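Local coordinates for uncharacterized protein (PDB 3R6A) that is of unknown function but belongs to the glyoxalase/bleomycin resistance/dioxygenase superfamily, a fold built on a curved mixed beta sheet, and forms a two-chain assembly, at residues Q7-L12 with T50-A55; T67-L72 with S111-V116; D74-F79 with T99-T104; T81-N86 with M103-S108. All blocks are in the same frame, centred on the assembly; numbering follows the deposited sequence.

The four contacts follow one mixed sheet and a helix packed against it. Contacts 1 and 2 are parallel strand pairs with centres about 10 Å apart; they touch because strands 5-14 and 69-73 are antiparallel neighbours. Along the chain, contact 1 closes before contact 2 opens, while contacts 3 and 4 are nested within the loop that contact 2 closes. These last two, centres about 12 Å apart, share M103 and T104 and lay helix 76-84 over strand 100-106. The centres of contacts 1 and 4 are farthest apart, about 21 Å. Paired strands and a covering helix thus build this fold; contacts 1, 2 and 4 reach the second subunit at several residues, contact 3 at one, F79.

Contact 1: residues Q7-L12 with T50-A55; sequences QILSRL and TILLIA
Q7 touches the other segment only through NE2, 3.9 Å from T50 CG2, where strand 5-14 comes alongside strand 51-55. The two are the first and last strands of a beta-alpha-beta-beta-beta motif, the building unit of this superfamily, and they run parallel with a 33° twist between the short segments. I8 turns its side chain away, but its carbonyl O lies within hydrogen-bonding distance of a water that also bonds S10 OG and T50 OG1. L9 lays CD1 against L52 CG (3.7 Å), while its other methyl, CD2, sits over the backbone of T50. S10 opens the regular backbone pairing: its N donates to T50 O with some bend (152°), and its O receives L52 N in a nearly straight bond of 2.8 Å. The S10 hydroxyl also meets S10 OG of the second subunit, which places this strand at the subunit interface. R11 folds back at chi3 (67°), and the bend carries its guanidinium beneath I54 CD1, which stands 3.5 Å above the plane toward one rim. The polar ends go elsewhere: NH2 to F64 O, NE to Y13 OH and NH1 to the carboxylate of E114. L12 packs on the other face, CD1 on I51 CG2 at 3.9 Å and CB on L53 CD2. Its backbone is gripped twice, N giving to L52 O and O receiving I54 N at 2.9 Å.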
loop_
_atom_site.group_PDB
_atom_site.type_symbol
_atom_site.label_atom_id
_atom_site.label_comp_id
_atom_site.label_asym_id
_atom_site.label_seq_id
_atom_site.Cartn_x
_atom_site.Cartn_y
_atom_site.Cartn_z
ATOM N N GLN B 7 -8.679 7.249 3.587
ATOM C CA GLN B 7 -7.475 7.060 2.784
ATOM C C GLN B 7 -6.960 5.648 2.955
ATOM O O GLN B 7 -7.129 5.045 4.015
ATOM C CB GLN B 7 -6.337 7.983 3.228
ATOM C CG GLN B 7 -6.461 9.447 2.901
ATOM C CD GLN B 7 -5.154 10.172 3.171
ATOM O OE1 GLN B 7 -4.599 10.090 4.271
ATOM N NE2 GLN B 7 -4.647 10.877 2.164
ATOM N N ILE B 8 -6.325 5.136 1.908
ATOM C CA ILE B 8 -5.709 3.818 1.963
ATOM C C ILE B 8 -4.231 4.140 1.813
ATOM O O ILE B 8 -3.799 4.661 0.783
ATOM C CB ILE B 8 -6.179 2.915 0.812
ATOM C CG1 ILE B 8 -7.678 2.645 0.968
ATOM C CG2 ILE B 8 -5.386 1.607 0.820
ATOM C CD1 ILE B 8 -8.271 1.729 -0.101
ATOM N N LEU B 9 -3.462 3.857 2.857
ATOM C CA LEU B 9 -2.040 4.165 2.852
ATOM C C LEU B 9 -1.162 2.956 2.587
ATOM O O LEU B 9 -1.293 1.921 3.249
ATOM C CB LEU B 9 -1.662 4.801 4.194
ATOM C CG LEU B 9 -2.519 6.011 4.573
ATOM C CD1 LEU B 9 -2.201 6.447 5.996
ATOM C CD2 LEU B 9 -2.261 7.149 3.590
ATOM N N SER B 10 -0.270 3.094 1.609
ATOM C CA SER B 10 0.660 2.026 1.248
ATOM C C SER B 10 1.892 2.164 2.134
ATOM O O SER B 10 2.376 3.269 2.368
ATOM C CB SER B 10 1.053 2.142 -0.222
ATOM O OG SER B 10 -0.102 2.073 -1.040
ATOM N N ARG B 11 2.407 1.033 2.598
ATOM C CA ARG B 11 3.541 1.018 3.509
ATOM C C ARG B 11 4.872 0.630 2.886
ATOM O O ARG B 11 4.966 -0.366 2.174
ATOM C CB ARG B 11 3.237 0.057 4.659
ATOM C CG ARG B 11 1.985 0.412 5.454
ATOM C CD ARG B 11 1.399 -0.826 6.132
ATOM N NE ARG B 11 2.249 -1.373 7.196
ATOM C CZ ARG B 11 2.211 -0.977 8.465
ATOM N NH1 ARG B 11 1.371 -0.022 8.844
ATOM N NH2 ARG B 11 2.996 -1.556 9.369
ATOM N N LEU B 12 5.896 1.430 3.163
ATOM C CA LEU B 12 7.244 1.158 2.686
ATOM C C LEU B 12 8.122 1.120 3.933
ATOM O O LEU B 12 7.906 1.881 4.883
ATOM C CB LEU B 12 7.731 2.247 1.721
ATOM C CG LEU B 12 6.981 2.387 0.393
ATOM C CD1 LEU B 12 7.711 3.381 -0.501
ATOM C CD2 LEU B 12 6.885 1.034 -0.302
ATOM N N THR B 50 0.173 9.420 -0.191
ATOM C CA THR B 50 -0.527 8.321 0.490
ATOM C C THR B 50 0.411 7.174 0.852
ATOM O O THR B 50 -0.007 6.023 0.989
ATOM C CB THR B 50 -1.708 7.761 -0.351
ATOM O OG1 THR B 50 -1.237 7.286 -1.617
ATOM C CG2 THR B 50 -2.743 8.850 -0.579
ATOM N N ILE B 51 1.685 7.503 1.013
ATOM C CA ILE B 51 2.684 6.514 1.383
ATOM C C ILE B 51 3.104 6.710 2.834
ATOM O O ILE B 51 3.378 7.825 3.255
ATOM C CB ILE B 51 3.946 6.645 0.518
ATOM C CG1 ILE B 51 3.623 6.293 -0.933
ATOM C CG2 ILE B 51 5.041 5.726 1.050
ATOM C CD1 ILE B 51 4.787 6.473 -1.862
ATOM N N LEU B 52 3.147 5.617 3.589
ATOM C CA LEU B 52 3.586 5.667 4.972
ATOM C C LEU B 52 4.984 5.079 4.969
ATOM O O LEU B 52 5.167 3.917 4.597
ATOM C CB LEU B 52 2.691 4.814 5.884
ATOM C CG LEU B 52 1.331 5.356 6.322
ATOM C CD1 LEU B 52 0.615 4.305 7.171
ATOM C CD2 LEU B 52 1.523 6.635 7.127
ATOM N N LEU B 53 5.969 5.888 5.349
ATOM C CA LEU B 53 7.352 5.436 5.417
ATOM C C LEU B 53 7.657 5.051 6.860
ATOM O O LEU B 53 7.553 5.879 7.770
ATOM C CB LEU B 53 8.309 6.547 4.972
ATOM C CG LEU B 53 8.353 6.905 3.491
ATOM C CD1 LEU B 53 9.267 8.116 3.292
ATOM C CD2 LEU B 53 8.866 5.712 2.682
ATOM N N ILE B 54 8.020 3.786 7.063
ATOM C CA ILE B 54 8.343 3.266 8.387
ATOM C C ILE B 54 9.840 2.965 8.387
ATOM O O ILE B 54 10.304 2.139 7.603
ATOM C CB ILE B 54 7.542 1.979 8.657
ATOM C CG1 ILE B 54 6.049 2.269 8.475
ATOM C CG2 ILE B 54 7.830 1.462 10.063
ATOM C CD1 ILE B 54 5.170 1.048 8.545
ATOM N N ALA B 55 10.589 3.643 9.258
ATOM C CA ALA B 55 12.037 3.469 9.313
ATOM C C ALA B 55 12.544 2.868 10.614
ATOM O O ALA B 55 12.026 3.153 11.691
ATOM C CB ALA B 55 12.725 4.812 9.065
HETATM O O HOH W 1 -1.690 4.528 -1.151
#

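Contact 2: residues T67-L72 with S111-V116; sequences TQATFL and SVIEYV
The F71 ring carries the methyl CG2 of I113 over the centre of one face, a CH-pi contact of 3.7 Å from that carbon to the ring centroid. An edge of the same ring points at the face of Y115 in a T-shaped pair, with the planes 74° apart and F71 CD2 at 3.7 Å from Y115 CE1. The two aromatic side chains lie side by side, pointing the same way; I113 covers a face of F71, while Y115 meets its edge. On the other side of the sheet, T70 OG1 donates to E114 OE1 (2.8 Å), which accepts with its anti lone pair, away from the other carboxylate oxygen. The glutamate reaches it fully extended, its CG anti to the backbone N (chi1 173°). R11 NH1 hydrogen-bonds T70 OG1 and forms a salt bridge with E114 OE1, which would probably stabilise the carboxylate as an anion. Backbone bonds of a parallel pair keep the register: E114 N to A69 O, F71 N to E114 O at 2.8 Å, V116 N to F71 O at 2.9 Å. At the ragged start, Q68 N reaches V112 O, whereas buried A69 N has no partner in the model. Strand 69-73 lies between 5-14 and 112-118, with 100-106 beyond the latter. L76 and L83 of helix 76-84 cover Y115, while I51 of the second subunit packs on F71.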
loop_
_atom_site.group_PDB
_atom_site.type_symbol
_atom_site.label_atom_id
_atom_site.label_comp_id
_atom_site.label_asym_id
_atom_site.label_seq_id
_atom_site.Cartn_x
_atom_site.Cartn_y
_atom_site.Cartn_z
ATOM N N THR B 67 1.928 -6.242 8.236
ATOM C CA THR B 67 0.722 -5.482 7.909
ATOM C C THR B 67 0.795 -5.052 6.447
ATOM O O THR B 67 1.729 -4.361 6.043
ATOM C CB THR B 67 0.591 -4.241 8.814
ATOM O OG1 THR B 67 0.473 -4.664 10.180
ATOM C CG2 THR B 67 -0.640 -3.429 8.437
ATOM N N GLN B 68 -0.194 -5.472 5.662
ATOM C CA GLN B 68 -0.252 -5.177 4.230
ATOM C C GLN B 68 -0.456 -3.702 3.888
ATOM O O GLN B 68 0.166 -3.173 2.960
ATOM C CB GLN B 68 -1.379 -5.990 3.579
ATOM C CG GLN B 68 -1.358 -7.484 3.893
ATOM C CD GLN B 68 -0.105 -8.161 3.397
ATOM O OE1 GLN B 68 0.241 -8.064 2.220
ATOM N NE2 GLN B 68 0.585 -8.858 4.293
ATOM N N ALA B 69 -1.337 -3.041 4.628
ATOM C CA ALA B 69 -1.639 -1.637 4.376
ATOM C C ALA B 69 -2.341 -1.014 5.567
ATOM O O ALA B 69 -2.723 -1.707 6.507
ATOM C CB ALA B 69 -2.517 -1.510 3.138
ATOM N N THR B 70 -2.506 0.302 5.516
ATOM C CA THR B 70 -3.161 1.040 6.588
ATOM C C THR B 70 -4.371 1.778 6.030
ATOM O O THR B 70 -4.277 2.476 5.018
ATOM C CB THR B 70 -2.174 2.040 7.219
ATOM O OG1 THR B 70 -1.137 1.309 7.886
ATOM C CG2 THR B 70 -2.875 2.959 8.210
ATOM N N PHE B 71 -5.514 1.593 6.682
ATOM C CA PHE B 71 -6.746 2.247 6.267
ATOM C C PHE B 71 -7.080 3.338 7.266
ATOM O O PHE B 71 -7.310 3.050 8.439
ATOM C CB PHE B 71 -7.930 1.270 6.251
ATOM C CG PHE B 71 -7.870 0.213 5.181
ATOM C CD1 PHE B 71 -6.793 0.118 4.305
ATOM C CD2 PHE B 71 -8.912 -0.707 5.062
ATOM C CE1 PHE B 71 -6.754 -0.879 3.331
ATOM C CE2 PHE B 71 -8.882 -1.706 4.093
ATOM C CZ PHE B 71 -7.799 -1.789 3.225
ATOM N N LEU B 72 -7.091 4.587 6.810
ATOM C CA LEU B 72 -7.471 5.704 7.672
ATOM C C LEU B 72 -8.994 5.745 7.547
ATOM O O LEU B 72 -9.527 5.836 6.437
ATOM C CB LEU B 72 -6.847 7.008 7.161
ATOM C CG LEU B 72 -7.191 8.318 7.873
ATOM C CD1 LEU B 72 -6.850 8.236 9.360
ATOM C CD2 LEU B 72 -6.413 9.446 7.212
ATOM N N SER B 111 -5.354 -11.320 4.899
ATOM C CA SER B 111 -4.706 -10.013 4.872
ATOM C C SER B 111 -4.715 -9.371 6.250
ATOM O O SER B 111 -5.703 -9.462 6.978
ATOM C CB SER B 111 -5.425 -9.078 3.898
ATOM O OG SER B 111 -5.502 -9.640 2.601
ATOM N N VAL B 112 -3.610 -8.723 6.599
ATOM C CA VAL B 112 -3.494 -8.032 7.879
ATOM C C VAL B 112 -3.502 -6.536 7.584
ATOM O O VAL B 112 -2.632 -6.027 6.889
ATOM C CB VAL B 112 -2.191 -8.407 8.605
ATOM C CG1 VAL B 112 -2.059 -7.590 9.885
ATOM C CG2 VAL B 112 -2.196 -9.902 8.923
ATOM N N ILE B 113 -4.499 -5.841 8.121
ATOM C CA ILE B 113 -4.656 -4.415 7.879
ATOM C C ILE B 113 -4.709 -3.603 9.164
ATOM O O ILE B 113 -5.326 -4.019 10.150
ATOM C CB ILE B 113 -5.964 -4.146 7.101
ATOM C CG1 ILE B 113 -5.947 -4.898 5.765
ATOM C CG2 ILE B 113 -6.161 -2.635 6.913
ATOM C CD1 ILE B 113 -4.906 -4.410 4.772
ATOM N N GLU B 114 -4.055 -2.448 9.153
ATOM C CA GLU B 114 -4.084 -1.567 10.310
ATOM C C GLU B 114 -5.147 -0.508 10.041
ATOM O O GLU B 114 -5.101 0.176 9.016
ATOM C CB GLU B 114 -2.733 -0.882 10.525
ATOM C CG GLU B 114 -2.777 0.172 11.615
ATOM C CD GLU B 114 -1.495 0.968 11.712
ATOM O OE1 GLU B 114 -0.917 1.289 10.650
ATOM O OE2 GLU B 114 -1.077 1.282 12.848
ATOM N N TYR B 115 -6.119 -0.402 10.939
ATOM C CA TYR B 115 -7.180 0.596 10.811
ATOM C C TYR B 115 -6.851 1.728 11.779
ATOM O O TYR B 115 -6.614 1.496 12.966
ATOM C CB TYR B 115 -8.538 -0.015 11.165
ATOM C CG TYR B 115 -9.073 -0.945 10.104
ATOM C CD1 TYR B 115 -10.069 -0.529 9.222
ATOM C CD2 TYR B 115 -8.582 -2.246 9.977
ATOM C CE1 TYR B 115 -10.571 -1.382 8.247
ATOM C CE2 TYR B 115 -9.076 -3.108 9.001
ATOM C CZ TYR B 115 -10.074 -2.670 8.142
ATOM O OH TYR B 115 -10.604 -3.526 7.203
ATOM N N VAL B 116 -6.842 2.955 11.273
ATOM C CA VAL B 116 -6.509 4.098 12.109
ATOM C C VAL B 116 -7.584 5.169 12.077
ATOM O O VAL B 116 -8.184 5.431 11.038
ATOM C CB VAL B 116 -5.179 4.730 11.653
ATOM C CG1 VAL B 116 -4.820 5.905 12.552
ATOM C CG2 VAL B 116 -4.077 3.684 11.666
#

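Contact 3: residues D74-F79 with T99-T104; sequences DSLDKF and TGRNMT
L76 and R101 meet through carbon: L76 CD1 lies 3.7 Å from R101 CB and about as far from the R101 carbonyl, and the same methyl hangs over the centre of one guanidinium face. Its sister CD2 turns the other way, to M103 CG at 4.0 Å. Selenomethionine M103 stands out from the strand as an extended chain and slides past L76 in the opposite direction, its terminal CE resting 3.8 Å from L76 O and near F79 CB. Beside this apolar patch is the salt bridge. R101 NH2 gives an almost straight bond (173°) to D77 OD1 at 3.0 Å, approaching on the syn side but 30° out of the carboxylate plane; NH1 to D77 OD2, at 3.4 Å, is weak. A bend at chi3 of R101 (62°) swings the guanidinium across to the helix, so that arginine and aspartate cross at about a right angle. In the next shell, E117 OE1 accepts from L76 N at the first turn and makes a long, weak ion pair with R101 NH1. S75 is the N-cap of helix 76-84, its OG receiving a weak bond from K78 N. The first turn of the helix thus packs on strand 100-106, and most of the buried surface comes from L76, R101 and M103. The chemistry is that of an ion pair at the exposed margin, held by one near-straight bond and one weak one, beside an apolar contact.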
loop_
_atom_site.group_PDB
_atom_site.type_symbol
_atom_site.label_atom_id
_atom_site.label_comp_id
_atom_site.label_asym_id
_atom_site.label_seq_id
_atom_site.Cartn_x
_atom_site.Cartn_y
_atom_site.Cartn_z
ATOM N N ASP B 74 -13.073 6.933 9.349
ATOM C CA ASP B 74 -13.797 7.919 10.139
ATOM C C ASP B 74 -14.139 7.381 11.528
ATOM O O ASP B 74 -14.077 8.112 12.517
ATOM C CB ASP B 74 -15.077 8.332 9.404
ATOM C CG ASP B 74 -16.100 7.214 9.335
ATOM O OD1 ASP B 74 -15.700 6.035 9.234
ATOM O OD2 ASP B 74 -17.313 7.516 9.369
ATOM N N SER B 75 -14.482 6.099 11.602
ATOM C CA SER B 75 -14.851 5.488 12.875
ATOM C C SER B 75 -14.394 4.039 13.030
ATOM O O SER B 75 -14.884 3.153 12.332
ATOM C CB SER B 75 -16.371 5.557 13.046
ATOM O OG SER B 75 -16.804 4.776 14.148
ATOM N N LEU B 76 -13.470 3.793 13.956
ATOM C CA LEU B 76 -12.983 2.432 14.187
ATOM C C LEU B 76 -14.103 1.500 14.621
ATOM O O LEU B 76 -14.204 0.373 14.148
ATOM C CB LEU B 76 -11.916 2.385 15.282
ATOM C CG LEU B 76 -10.446 2.712 15.039
ATOM C CD1 LEU B 76 -9.652 2.213 16.250
ATOM C CD2 LEU B 76 -9.940 2.050 13.769
ATOM N N ASP B 77 -14.935 1.977 15.541
ATOM C CA ASP B 77 -16.026 1.170 16.069
ATOM C C ASP B 77 -16.964 0.614 15.005
ATOM O O ASP B 77 -17.349 -0.553 15.070
ATOM C CB ASP B 77 -16.808 1.979 17.102
ATOM C CG ASP B 77 -15.916 2.527 18.193
ATOM O OD1 ASP B 77 -15.136 1.740 18.769
ATOM O OD2 ASP B 77 -15.989 3.743 18.473
ATOM N N LYS B 78 -17.332 1.438 14.032
ATOM C CA LYS B 78 -18.221 0.989 12.965
ATOM C C LYS B 78 -17.572 -0.137 12.165
ATOM O O LYS B 78 -18.218 -1.135 11.834
ATOM C CB LYS B 78 -18.565 2.157 12.037
ATOM C CG LYS B 78 -20.026 2.597 12.109
ATOM C CD LYS B 78 -20.428 3.016 13.513
ATOM C CE LYS B 78 -19.753 4.314 13.936
ATOM N NZ LYS B 78 -20.163 4.730 15.310
ATOM N N PHE B 79 -16.288 0.025 11.859
ATOM C CA PHE B 79 -15.552 -0.986 11.104
ATOM C C PHE B 79 -15.333 -2.249 11.925
ATOM O O PHE B 79 -15.398 -3.356 11.399
ATOM C CB PHE B 79 -14.205 -0.424 10.635
ATOM C CG PHE B 79 -14.299 0.387 9.375
ATOM C CD1 PHE B 79 -14.313 -0.240 8.133
ATOM C CD2 PHE B 79 -14.423 1.772 9.427
ATOM C CE1 PHE B 79 -14.451 0.497 6.958
ATOM C CE2 PHE B 79 -14.563 2.522 8.257
ATOM C CZ PHE B 79 -14.577 1.883 7.020
ATOM N N THR B 99 -2.015 9.964 18.002
ATOM C CA THR B 99 -2.784 10.521 16.899
ATOM C C THR B 99 -4.265 10.136 16.899
ATOM O O THR B 99 -5.021 10.596 16.054
ATOM C CB THR B 99 -2.175 10.111 15.541
ATOM O OG1 THR B 99 -2.073 8.682 15.473
ATOM C CG2 THR B 99 -0.789 10.716 15.375
ATOM N N GLY B 100 -4.676 9.299 17.847
ATOM C CA GLY B 100 -6.069 8.891 17.908
ATOM C C GLY B 100 -6.230 7.479 18.437
ATOM O O GLY B 100 -5.921 7.208 19.591
ATOM N N ARG B 101 -6.714 6.575 17.590
ATOM C CA ARG B 101 -6.900 5.181 17.994
ATOM C C ARG B 101 -6.610 4.267 16.814
ATOM O O ARG B 101 -6.909 4.613 15.677
ATOM C CB ARG B 101 -8.342 4.934 18.442
ATOM C CG ARG B 101 -8.792 5.715 19.654
ATOM C CD ARG B 101 -10.312 5.671 19.750
ATOM N NE ARG B 101 -10.822 4.313 19.924
ATOM C CZ ARG B 101 -11.986 3.886 19.443
ATOM N NH1 ARG B 101 -12.761 4.707 18.748
ATOM N NH2 ARG B 101 -12.381 2.642 19.662
ATOM N N ASN B 102 -6.030 3.102 17.080
ATOM C CA ASN B 102 -5.745 2.157 16.002
ATOM C C ASN B 102 -6.130 0.753 16.433
ATOM O O ASN B 102 -6.396 0.498 17.607
ATOM C CB ASN B 102 -4.254 2.100 15.644
ATOM C CG ASN B 102 -3.611 3.462 15.487
ATOM O OD1 ASN B 102 -4.227 4.412 15.014
ATOM N ND2 ASN B 102 -2.336 3.547 15.862
HETATM N N MSE B 103 -6.156 -0.146 15.455
HETATM C CA MSE B 103 -6.418 -1.563 15.685
HETATM C C MSE B 103 -5.854 -2.291 14.477
HETATM O O MSE B 103 -5.775 -1.730 13.381
HETATM C CB MSE B 103 -7.912 -1.864 15.839
HETATM C CG MSE B 103 -8.758 -1.636 14.606
HETATM SE SE MSE B 103 -10.593 -2.192 14.929
HETATM C CE MSE B 103 -11.316 -1.825 13.168
ATOM N N THR B 104 -5.424 -3.525 14.686
ATOM C CA THR B 104 -4.878 -4.325 13.599
ATOM C C THR B 104 -5.834 -5.487 13.425
ATOM O O THR B 104 -6.273 -6.094 14.400
ATOM C CB THR B 104 -3.458 -4.808 13.923
ATOM O OG1 THR B 104 -2.599 -3.665 14.053
ATOM C CG2 THR B 104 -2.924 -5.696 12.800
#

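Contact 4: residues T81-N86 with M103-S108; sequences TFLEEN and MTVRHS
L83 chi1 of -69° sets CG beside its backbone N, and chi2 of 163° then spreads the two methyls over strand 100-106 and the turn that follows. CD1 goes to M103 CE at 3.9 Å and to V105 CG2 at 4.0 Å, and lies about as near V105 CG1. CD2 meets the imidazole of H107, 3.9 Å from NE2 and equally near CD2 of that ring. One leucine therefore touches three side chains, M103, V105 and H107, in ordinary van der Waals packing that joins helix 76-84 to the sheet. The imidazole is fixed by its nitrogens: NE2 is hydrogen-bonded to Y115 OH, and ND1 to Y24 OH of the second subunit, so both ring nitrogens have partners and the ring rotation is set from two sides. F23 of that subunit adds a T-shaped contact to the ring. Farther along, the two segments are bridged by a water that donates to N86 O and accepts from S108 N at 2.8 Å. N86 itself is held by its own helix end: ND2 donates to F82 O at 2.7 Å while lying 3.2 Å above the F82 ring, toward the rim. An acetate ion, probably from the crystallisation liquor, rests near the exposed S108. Around this corner, A88 of the loop after the helix and I90 of the neighbouring strand 89-97 touch V105, Y115 of strand 112-118 backs L83, and F23 and L27 of the second subunit close over the helix end.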
loop_
_atom_site.group_PDB
_atom_site.type_symbol
_atom_site.label_atom_id
_atom_site.label_comp_id
_atom_site.label_asym_id
_atom_site.label_seq_id
_atom_site.Cartn_x
_atom_site.Cartn_y
_atom_site.Cartn_z
ATOM N N THR B 81 -17.257 -3.555 14.154
ATOM C CA THR B 81 -18.500 -4.312 14.123
ATOM C C THR B 81 -18.647 -5.049 12.796
ATOM O O THR B 81 -18.868 -6.256 12.768
ATOM C CB THR B 81 -19.713 -3.385 14.325
ATOM O OG1 THR B 81 -19.585 -2.707 15.581
ATOM C CG2 THR B 81 -21.016 -4.190 14.317
ATOM N N PHE B 82 -18.513 -4.318 11.694
ATOM C CA PHE B 82 -18.626 -4.914 10.368
ATOM C C PHE B 82 -17.640 -6.064 10.209
ATOM O O PHE B 82 -18.002 -7.154 9.772
ATOM C CB PHE B 82 -18.344 -3.867 9.283
ATOM C CG PHE B 82 -18.315 -4.433 7.889
ATOM C CD1 PHE B 82 -19.494 -4.637 7.180
ATOM C CD2 PHE B 82 -17.107 -4.797 7.299
ATOM C CE1 PHE B 82 -19.472 -5.196 5.901
ATOM C CE2 PHE B 82 -17.072 -5.357 6.022
ATOM C CZ PHE B 82 -18.258 -5.557 5.321
ATOM N N LEU B 83 -16.386 -5.814 10.570
ATOM C CA LEU B 83 -15.349 -6.826 10.432
ATOM C C LEU B 83 -15.628 -8.097 11.234
ATOM O O LEU B 83 -15.486 -9.204 10.716
ATOM C CB LEU B 83 -13.996 -6.222 10.817
ATOM C CG LEU B 83 -13.485 -5.181 9.808
ATOM C CD1 LEU B 83 -12.385 -4.334 10.434
ATOM C CD2 LEU B 83 -12.960 -5.893 8.562
ATOM N N GLU B 84 -16.038 -7.940 12.487
ATOM C CA GLU B 84 -16.325 -9.097 13.330
ATOM C C GLU B 84 -17.507 -9.904 12.797
ATOM O O GLU B 84 -17.582 -11.115 13.003
ATOM C CB GLU B 84 -16.618 -8.648 14.764
ATOM C CG GLU B 84 -15.479 -7.892 15.418
ATOM C CD GLU B 84 -15.815 -7.449 16.828
ATOM O OE1 GLU B 84 -16.906 -6.872 17.024
ATOM O OE2 GLU B 84 -14.988 -7.669 17.737
ATOM N N GLU B 85 -18.428 -9.230 12.118
ATOM C CA GLU B 85 -19.603 -9.895 11.564
ATOM C C GLU B 85 -19.315 -10.433 10.169
ATOM O O GLU B 85 -20.186 -11.028 9.531
ATOM C CB GLU B 85 -20.781 -8.919 11.496
ATOM C CG GLU B 85 -21.035 -8.177 12.796
ATOM C CD GLU B 85 -22.239 -7.260 12.727
ATOM O OE1 GLU B 85 -22.397 -6.556 11.706
ATOM O OE2 GLU B 85 -23.021 -7.235 13.702
ATOM N N ASN B 86 -18.092 -10.231 9.693
ATOM C CA ASN B 86 -17.738 -10.700 8.363
ATOM C C ASN B 86 -16.471 -11.547 8.280
ATOM O O ASN B 86 -15.688 -11.423 7.337
ATOM C CB ASN B 86 -17.662 -9.506 7.410
ATOM C CG ASN B 86 -19.038 -8.997 7.011
ATOM O OD1 ASN B 86 -19.699 -9.574 6.146
ATOM N ND2 ASN B 86 -19.485 -7.926 7.653
HETATM N N MSE B 103 -6.156 -0.146 15.455
HETATM C CA MSE B 103 -6.418 -1.563 15.685
HETATM C C MSE B 103 -5.854 -2.291 14.477
HETATM O O MSE B 103 -5.775 -1.730 13.381
HETATM C CB MSE B 103 -7.912 -1.864 15.839
HETATM C CG MSE B 103 -8.758 -1.636 14.606
HETATM SE SE MSE B 103 -10.593 -2.192 14.929
HETATM C CE MSE B 103 -11.316 -1.825 13.168
ATOM N N THR B 104 -5.424 -3.525 14.686
ATOM C CA THR B 104 -4.878 -4.325 13.599
ATOM C C THR B 104 -5.834 -5.487 13.425
ATOM O O THR B 104 -6.273 -6.094 14.400
ATOM C CB THR B 104 -3.458 -4.808 13.923
ATOM O OG1 THR B 104 -2.599 -3.665 14.053
ATOM C CG2 THR B 104 -2.924 -5.696 12.800
ATOM N N VAL B 105 -6.160 -5.787 12.178
ATOM C CA VAL B 105 -7.141 -6.818 11.888
ATOM C C VAL B 105 -6.688 -7.839 10.866
ATOM O O VAL B 105 -6.028 -7.495 9.893
ATOM C CB VAL B 105 -8.431 -6.158 11.347
ATOM C CG1 VAL B 105 -9.475 -7.214 11.007
ATOM C CG2 VAL B 105 -8.969 -5.161 12.363
ATOM N N ARG B 106 -7.050 -9.100 11.092
ATOM C CA ARG B 106 -6.735 -10.145 10.132
ATOM C C ARG B 106 -8.038 -10.461 9.412
ATOM O O ARG B 106 -8.969 -11.011 10.004
ATOM C CB ARG B 106 -6.208 -11.419 10.813
ATOM C CG ARG B 106 -5.875 -12.536 9.812
ATOM C CD ARG B 106 -5.398 -13.809 10.514
ATOM N NE ARG B 106 -4.932 -14.832 9.573
ATOM C CZ ARG B 106 -5.723 -15.628 8.857
ATOM N NH1 ARG B 106 -7.041 -15.543 8.959
ATOM N NH2 ARG B 106 -5.188 -16.513 8.028
ATOM N N HIS B 107 -8.110 -10.093 8.139
ATOM C CA HIS B 107 -9.294 -10.364 7.339
ATOM C C HIS B 107 -9.381 -11.872 7.109
ATOM O O HIS B 107 -8.377 -12.574 7.185
ATOM C CB HIS B 107 -9.193 -9.652 5.990
ATOM C CG HIS B 107 -9.307 -8.162 6.077
ATOM N ND1 HIS B 107 -9.079 -7.336 4.997
ATOM C CD2 HIS B 107 -9.650 -7.348 7.106
ATOM C CE1 HIS B 107 -9.278 -6.079 5.355
ATOM N NE2 HIS B 107 -9.624 -6.059 6.631
ATOM N N SER B 108 -10.584 -12.355 6.820
ATOM C CA SER B 108 -10.800 -13.775 6.566
ATOM C C SER B 108 -9.844 -14.309 5.500
ATOM O O SER B 108 -9.360 -15.440 5.598
ATOM C CB SER B 108 -12.247 -14.013 6.118
ATOM O OG SER B 108 -12.479 -15.386 5.869
HETATM O O HOH W 2 -12.776 -10.697 6.649
#